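PDB 5MQR: beta-L-arabinobiosidase from Bacteroides thetaiotaomicron, which probably hydrolyses glycosidic linkages in complex plant pectin, with arabinofuranosidase, beta-L-arabinobiosidase and perhaps exo-alpha-sialidase activity. Local coordinates for residues A[870-875]-A[889-894]; A[907-910]-A[915-918]. All coordinates share one frame; numbering follows the deposited sequence.

Both contacts lie in the MGH1-like glycoside hydrolase region, one after the other along the chain, with their centres about 14 Å apart. Contact 1 sets strand 871-872 against helix 890-893 and contact 2 closes the short turn between 907-910 and 915-918. Tyr-889 and Trp-892 join them. Tyr-889 OH lies 3.4 Å from Glu-909 CB and, at the same distance, from Phe-916 CE2, while Trp-892 CE2 is 3.4 Å from Trp-907 NE1. Tyr-889, Trp-892 and Trp-907 form a chain of aromatic contacts, all three touching helix 948-964. A bound 1,2-ethanediol, probably from the crystallisation liquor, lies about 3 Å (nearest atoms) from the side chain of Glu-909 in contact 2.

Contact 1. Residues A[870-875]-A[889-894]; sequences QFFETM and YIPWYF
The second strand of a small antiparallel hairpin, 865-866 with 871-872, packs through Phe-871 and Phe-872 onto the short helix 890-893 and Tyr-889 before it. Phe-871 presents its CE1-CZ edge to one face of the Tyr-889 ring, a T-shaped stack with centroids 5.2 Å apart and planes at 78°. Phe-871 CE1 reaches to 3.7 Å from Tyr-889 CZ. With CG anti to the nitrogen (chi1 -153°), the ring of Phe-871 bends round until its far end reaches the tyrosine.

Phe-872 directs its CB toward 889-894, and its ring meets two partners. Pro-891 lays CG over one face of its ring, 4.2 Å from the centroid, as a CH-pi contact. The CD2-CE2 edge turns to the Trp-892 six-membered ring in an offset edge-to-face pair, Phe-872 CE2 lying 3.7 Å from Trp-892 CH2. The hairpin that carries both phenylalanines has a G1 beta bulge, in which Gln-870 and Phe-871 together face Asn-866. Hairpin and helix belong to the helical glycoside hydrolase domain, consistent with the (alpha/alpha)6 barrel of six-hairpin glycosidases. Proline suits the first helical turn, where no N-H is needed for a preceding carbonyl, and its CG sits toward the rim of the phenylalanine face.

With no hydrogen bond across the interface, aromatic packing carries it. Tyr-889 OH is satisfied by the carbonyl of Ala-906, and its ring also stacks on Trp-907. A leucine in place of Tyr-889 would probably deprive the Phe-871 edge of its aromatic face and leave the Ala-906 carbonyl without this donor. Trp-892 also makes edge-to-face pairs with Phe-961 and Tyr-965.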
loop_
_atom_site.group_PDB
_atom_site.type_symbol
_atom_site.label_atom_id
_atom_site.label_comp_id
_atom_site.label_asym_id
_atom_site.label_seq_id
_atom_site.Cartn_x
_atom_site.Cartn_y
_atom_site.Cartn_z
ATOM N N GLN A 870 -34.210 34.459 -1.531
ATOM C CA GLN A 870 -33.346 33.669 -0.650
ATOM C C GLN A 870 -32.051 33.299 -1.378
ATOM O O GLN A 870 -31.795 32.152 -1.726
ATOM C CB GLN A 870 -34.093 32.455 -0.084
ATOM C CG GLN A 870 -35.376 32.834 0.634
ATOM C CD GLN A 870 -36.074 31.636 1.218
ATOM O OE1 GLN A 870 -35.596 31.008 2.166
ATOM N NE2 GLN A 870 -37.214 31.304 0.652
ATOM N N PHE A 871 -31.247 34.323 -1.611
ATOM C CA PHE A 871 -30.060 34.217 -2.441
ATOM C C PHE A 871 -29.280 35.540 -2.380
ATOM O O PHE A 871 -29.883 36.630 -2.344
ATOM C CB PHE A 871 -30.465 33.925 -3.896
ATOM C CG PHE A 871 -29.426 33.198 -4.666
ATOM C CD1 PHE A 871 -29.292 31.817 -4.540
ATOM C CD2 PHE A 871 -28.553 33.884 -5.486
ATOM C CE1 PHE A 871 -28.305 31.135 -5.237
ATOM C CE2 PHE A 871 -27.568 33.207 -6.188
ATOM C CZ PHE A 871 -27.445 31.831 -6.063
ATOM N N PHE A 872 -27.953 35.442 -2.338
ATOM C CA PHE A 872 -27.095 36.616 -2.354
ATOM C C PHE A 872 -27.028 37.148 -3.757
ATOM O O PHE A 872 -26.726 36.408 -4.683
ATOM C CB PHE A 872 -25.676 36.298 -1.887
ATOM C CG PHE A 872 -25.572 36.035 -0.421
ATOM C CD1 PHE A 872 -25.662 37.076 0.481
ATOM C CD2 PHE A 872 -25.367 34.740 0.061
ATOM C CE1 PHE A 872 -25.566 36.837 1.837
ATOM C CE2 PHE A 872 -25.251 34.499 1.424
ATOM C CZ PHE A 872 -25.354 35.553 2.312
ATOM N N GLU A 873 -27.308 38.434 -3.906
ATOM C CA GLU A 873 -27.426 39.054 -5.216
ATOM C C GLU A 873 -26.867 40.477 -5.210
ATOM O O GLU A 873 -26.747 41.119 -4.162
ATOM C CB GLU A 873 -28.893 39.073 -5.657
ATOM C CG GLU A 873 -29.515 37.688 -5.812
ATOM C CD GLU A 873 -30.970 37.718 -6.272
ATOM O OE1 GLU A 873 -31.485 38.806 -6.591
ATOM O OE2 GLU A 873 -31.601 36.628 -6.327
ATOM N N THR A 874 -26.529 40.933 -6.411
ATOM C CA THR A 874 -26.038 42.271 -6.665
ATOM C C THR A 874 -27.079 43.286 -6.233
ATOM O O THR A 874 -28.274 43.070 -6.416
ATOM C CB THR A 874 -25.779 42.471 -8.161
ATOM O OG1 THR A 874 -24.743 41.581 -8.587
ATOM C CG2 THR A 874 -25.364 43.903 -8.464
HETATM N N MSE A 875 -26.619 44.359 -5.619
HETATM C CA MSE A 875 -27.514 45.432 -5.191
HETATM C C MSE A 875 -27.240 46.533 -6.186
HETATM O O MSE A 875 -26.113 47.026 -6.293
HETATM C CB MSE A 875 -27.215 45.657 -3.701
HETATM C CG MSE A 875 -28.091 46.630 -2.921
HETATM SE SE MSE A 875 -30.038 46.242 -3.026
HETATM C CE MSE A 875 -30.304 44.510 -2.213
ATOM N N TYR A 889 -22.833 32.589 -4.896
ATOM C CA TYR A 889 -22.187 31.568 -4.098
ATOM C C TYR A 889 -20.814 31.978 -3.579
ATOM O O TYR A 889 -20.319 31.340 -2.671
ATOM C CB TYR A 889 -22.096 30.244 -4.857
ATOM C CG TYR A 889 -23.443 29.582 -5.102
ATOM C CD1 TYR A 889 -24.305 29.252 -4.046
ATOM C CD2 TYR A 889 -23.850 29.267 -6.398
ATOM C CE1 TYR A 889 -25.540 28.654 -4.299
ATOM C CE2 TYR A 889 -25.071 28.671 -6.653
ATOM C CZ TYR A 889 -25.915 28.376 -5.618
ATOM O OH TYR A 889 -27.112 27.781 -5.934
ATOM N N ILE A 890 -20.247 33.078 -4.078
ATOM C CA ILE A 890 -18.896 33.526 -3.693
ATOM C C ILE A 890 -18.754 33.820 -2.191
ATOM O O ILE A 890 -17.715 33.539 -1.639
ATOM C CB ILE A 890 -18.416 34.709 -4.555
ATOM C CG1 ILE A 890 -18.265 34.261 -6.017
ATOM C CG2 ILE A 890 -17.047 35.228 -4.130
ATOM C CD1 ILE A 890 -17.987 35.412 -6.973
ATOM N N PRO A 891 -19.803 34.308 -1.502
ATOM C CA PRO A 891 -19.621 34.422 -0.052
ATOM C C PRO A 891 -19.064 33.151 0.630
ATOM O O PRO A 891 -18.213 33.271 1.527
ATOM C CB PRO A 891 -21.026 34.747 0.449
ATOM C CG PRO A 891 -21.645 35.484 -0.700
ATOM C CD PRO A 891 -21.154 34.717 -1.902
ATOM N N TRP A 892 -19.521 31.969 0.206
ATOM C CA TRP A 892 -19.021 30.699 0.756
ATOM C C TRP A 892 -17.595 30.309 0.325
ATOM O O TRP A 892 -16.958 29.503 0.983
ATOM C CB TRP A 892 -19.961 29.543 0.426
ATOM C CG TRP A 892 -21.183 29.595 1.222
ATOM C CD1 TRP A 892 -21.334 29.186 2.510
ATOM C CD2 TRP A 892 -22.439 30.112 0.815
ATOM N NE1 TRP A 892 -22.606 29.391 2.919
ATOM C CE2 TRP A 892 -23.320 29.949 1.898
ATOM C CE3 TRP A 892 -22.923 30.656 -0.380
ATOM C CZ2 TRP A 892 -24.654 30.337 1.848
ATOM C CZ3 TRP A 892 -24.261 31.059 -0.437
ATOM C CH2 TRP A 892 -25.107 30.898 0.677
ATOM N N TYR A 893 -17.102 30.869 -0.763
ATOM C CA TYR A 893 -15.678 30.754 -1.123
ATOM C C TYR A 893 -14.765 31.223 0.020
ATOM O O TYR A 893 -13.652 30.731 0.163
ATOM C CB TYR A 893 -15.393 31.558 -2.403
ATOM C CG TYR A 893 -14.063 31.338 -3.032
ATOM C CD1 TYR A 893 -12.956 31.991 -2.557
ATOM C CD2 TYR A 893 -13.925 30.534 -4.161
ATOM C CE1 TYR A 893 -11.712 31.787 -3.121
ATOM C CE2 TYR A 893 -12.693 30.345 -4.761
ATOM C CZ TYR A 893 -11.580 30.978 -4.234
ATOM O OH TYR A 893 -10.325 30.827 -4.797
ATOM N N PHE A 894 -15.246 32.163 0.829
ATOM C CA PHE A 894 -14.476 32.685 1.951
ATOM C C PHE A 894 -15.125 32.387 3.285
ATOM O O PHE A 894 -14.801 33.020 4.284
ATOM C CB PHE A 894 -14.273 34.196 1.775
ATOM C CG PHE A 894 -13.731 34.568 0.444
ATOM C CD1 PHE A 894 -12.370 34.567 0.208
ATOM C CD2 PHE A 894 -14.577 34.887 -0.588
ATOM C CE1 PHE A 894 -11.860 34.885 -1.051
ATOM C CE2 PHE A 894 -14.081 35.212 -1.843
ATOM C CZ PHE A 894 -12.719 35.218 -2.078
#

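Contact 2. Residues A[907-910]-A[915-918]; sequences WKEI and GFSA
Glu-909 and Ile-910 meet Gly-915, Phe-916 and Ser-917 where the chain doubles back after a four-residue loop. The 907-910 segment begins with Trp-907: Trp-907 O accepts the N-H of Ile-910, 3.2 Å from Ile-910 N, and so curls the backbone into a 3-10 turn. Next in the contact comes Glu-909, which works from both ends. Its carbonyl oxygen takes the Phe-916 N-H at 2.9 Å between Glu-909 O and Phe-916 N, nearly straight at 169° though the donor is tilted 27° from the carbonyl plane. Its CB touches the phenylalanine ring obliquely, 3.5 Å from Phe-916 CD2. An aromatic residue suits position 916, since its buried ring lies against this CB and also meets Tyr-889. With chi2 bent to -54°, the glutamate folds back on itself and brings OE1 to 3.6 Å from Gly-915 CA; the same oxygen forms a salt bridge with Arg-928. Glycine fits here because a CB on residue 915 would fall only 2.7 Å from Glu-909 O. Ile-910 follows, contributing backbone on this side: its nitrogen lies by the edge of the Phe-916 ring, and its carbonyl oxygen comes 3.3 Å from Ser-917 CB.

The branched apolar side chain of Ile-910 packs on Thr-954 and Met-958 of helix 948-964, to which Trp-907 also turns, while on the other limb Ser-917 enters strand 917-918, paired antiparallel with strand 921-922.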
loop_
_atom_site.group_PDB
_atom_site.type_symbol
_atom_site.label_atom_id
_atom_site.label_comp_id
_atom_site.label_asym_id
_atom_site.label_seq_id
_atom_site.Cartn_x
_atom_site.Cartn_y
_atom_site.Cartn_z
ATOM N N TRP A 907 -28.334 26.976 -1.905
ATOM C CA TRP A 907 -27.660 25.843 -2.500
ATOM C C TRP A 907 -28.598 24.847 -3.198
ATOM O O TRP A 907 -28.124 23.984 -3.941
ATOM C CB TRP A 907 -26.788 25.143 -1.450
ATOM C CG TRP A 907 -25.600 25.957 -1.116
ATOM C CD1 TRP A 907 -25.399 26.699 -0.000
ATOM C CD2 TRP A 907 -24.449 26.120 -1.923
ATOM N NE1 TRP A 907 -24.182 27.330 -0.060
ATOM C CE2 TRP A 907 -23.571 26.984 -1.231
ATOM C CE3 TRP A 907 -24.068 25.625 -3.168
ATOM C CZ2 TRP A 907 -22.332 27.362 -1.749
ATOM C CZ3 TRP A 907 -22.833 25.999 -3.687
ATOM C CH2 TRP A 907 -21.977 26.854 -2.972
ATOM N N LYS A 908 -29.909 24.971 -2.993
ATOM C CA LYS A 908 -30.861 24.120 -3.704
ATOM C C LYS A 908 -30.826 24.365 -5.208
ATOM O O LYS A 908 -31.137 23.462 -5.978
ATOM C CB LYS A 908 -32.289 24.300 -3.178
ATOM C CG LYS A 908 -32.469 23.740 -1.786
ATOM C CD LYS A 908 -33.919 23.755 -1.320
ATOM C CE LYS A 908 -34.024 23.036 0.023
ATOM N NZ LYS A 908 -35.439 22.831 0.459
ATOM N N GLU A 909 -30.415 25.563 -5.618
ATOM C CA GLU A 909 -30.383 25.913 -7.037
ATOM C C GLU A 909 -29.316 25.159 -7.829
ATOM O O GLU A 909 -29.362 25.123 -9.044
ATOM C CB GLU A 909 -30.227 27.421 -7.217
ATOM C CG GLU A 909 -31.335 28.219 -6.558
ATOM C CD GLU A 909 -32.717 27.767 -7.018
ATOM O OE1 GLU A 909 -32.997 27.923 -8.227
ATOM O OE2 GLU A 909 -33.503 27.240 -6.181
ATOM N N ILE A 910 -28.386 24.532 -7.133
ATOM C CA ILE A 910 -27.413 23.654 -7.756
ATOM C C ILE A 910 -28.095 22.440 -8.417
ATOM O O ILE A 910 -27.629 21.961 -9.460
ATOM C CB ILE A 910 -26.342 23.220 -6.728
ATOM C CG1 ILE A 910 -25.527 24.421 -6.252
ATOM C CG2 ILE A 910 -25.390 22.181 -7.291
ATOM C CD1 ILE A 910 -24.773 25.194 -7.315
ATOM N N GLY A 915 -32.606 26.531 -12.017
ATOM C CA GLY A 915 -31.495 27.228 -11.401
ATOM C C GLY A 915 -30.200 27.109 -12.190
ATOM O O GLY A 915 -30.108 27.591 -13.323
ATOM N N PHE A 916 -29.212 26.462 -11.581
ATOM C CA PHE A 916 -27.887 26.377 -12.168
ATOM C C PHE A 916 -27.569 25.043 -12.839
ATOM O O PHE A 916 -26.566 24.944 -13.545
ATOM C CB PHE A 916 -26.827 26.727 -11.117
ATOM C CG PHE A 916 -27.009 28.092 -10.539
ATOM C CD1 PHE A 916 -26.643 29.222 -11.270
ATOM C CD2 PHE A 916 -27.594 28.266 -9.295
ATOM C CE1 PHE A 916 -26.844 30.502 -10.764
ATOM C CE2 PHE A 916 -27.789 29.546 -8.770
ATOM C CZ PHE A 916 -27.421 30.664 -9.506
ATOM N N SER A 917 -28.406 24.027 -12.636
ATOM C CA SER A 917 -28.102 22.695 -13.150
ATOM C C SER A 917 -28.344 22.642 -14.645
ATOM O O SER A 917 -29.478 22.827 -15.097
ATOM C CB SER A 917 -28.949 21.635 -12.478
ATOM O OG SER A 917 -28.481 20.376 -12.872
ATOM N N ALA A 918 -27.284 22.405 -15.413
ATOM C CA ALA A 918 -27.397 22.276 -16.883
ATOM C C ALA A 918 -26.733 20.998 -17.375
ATOM O O ALA A 918 -25.969 20.377 -16.613
ATOM C CB ALA A 918 -26.781 23.488 -17.572
#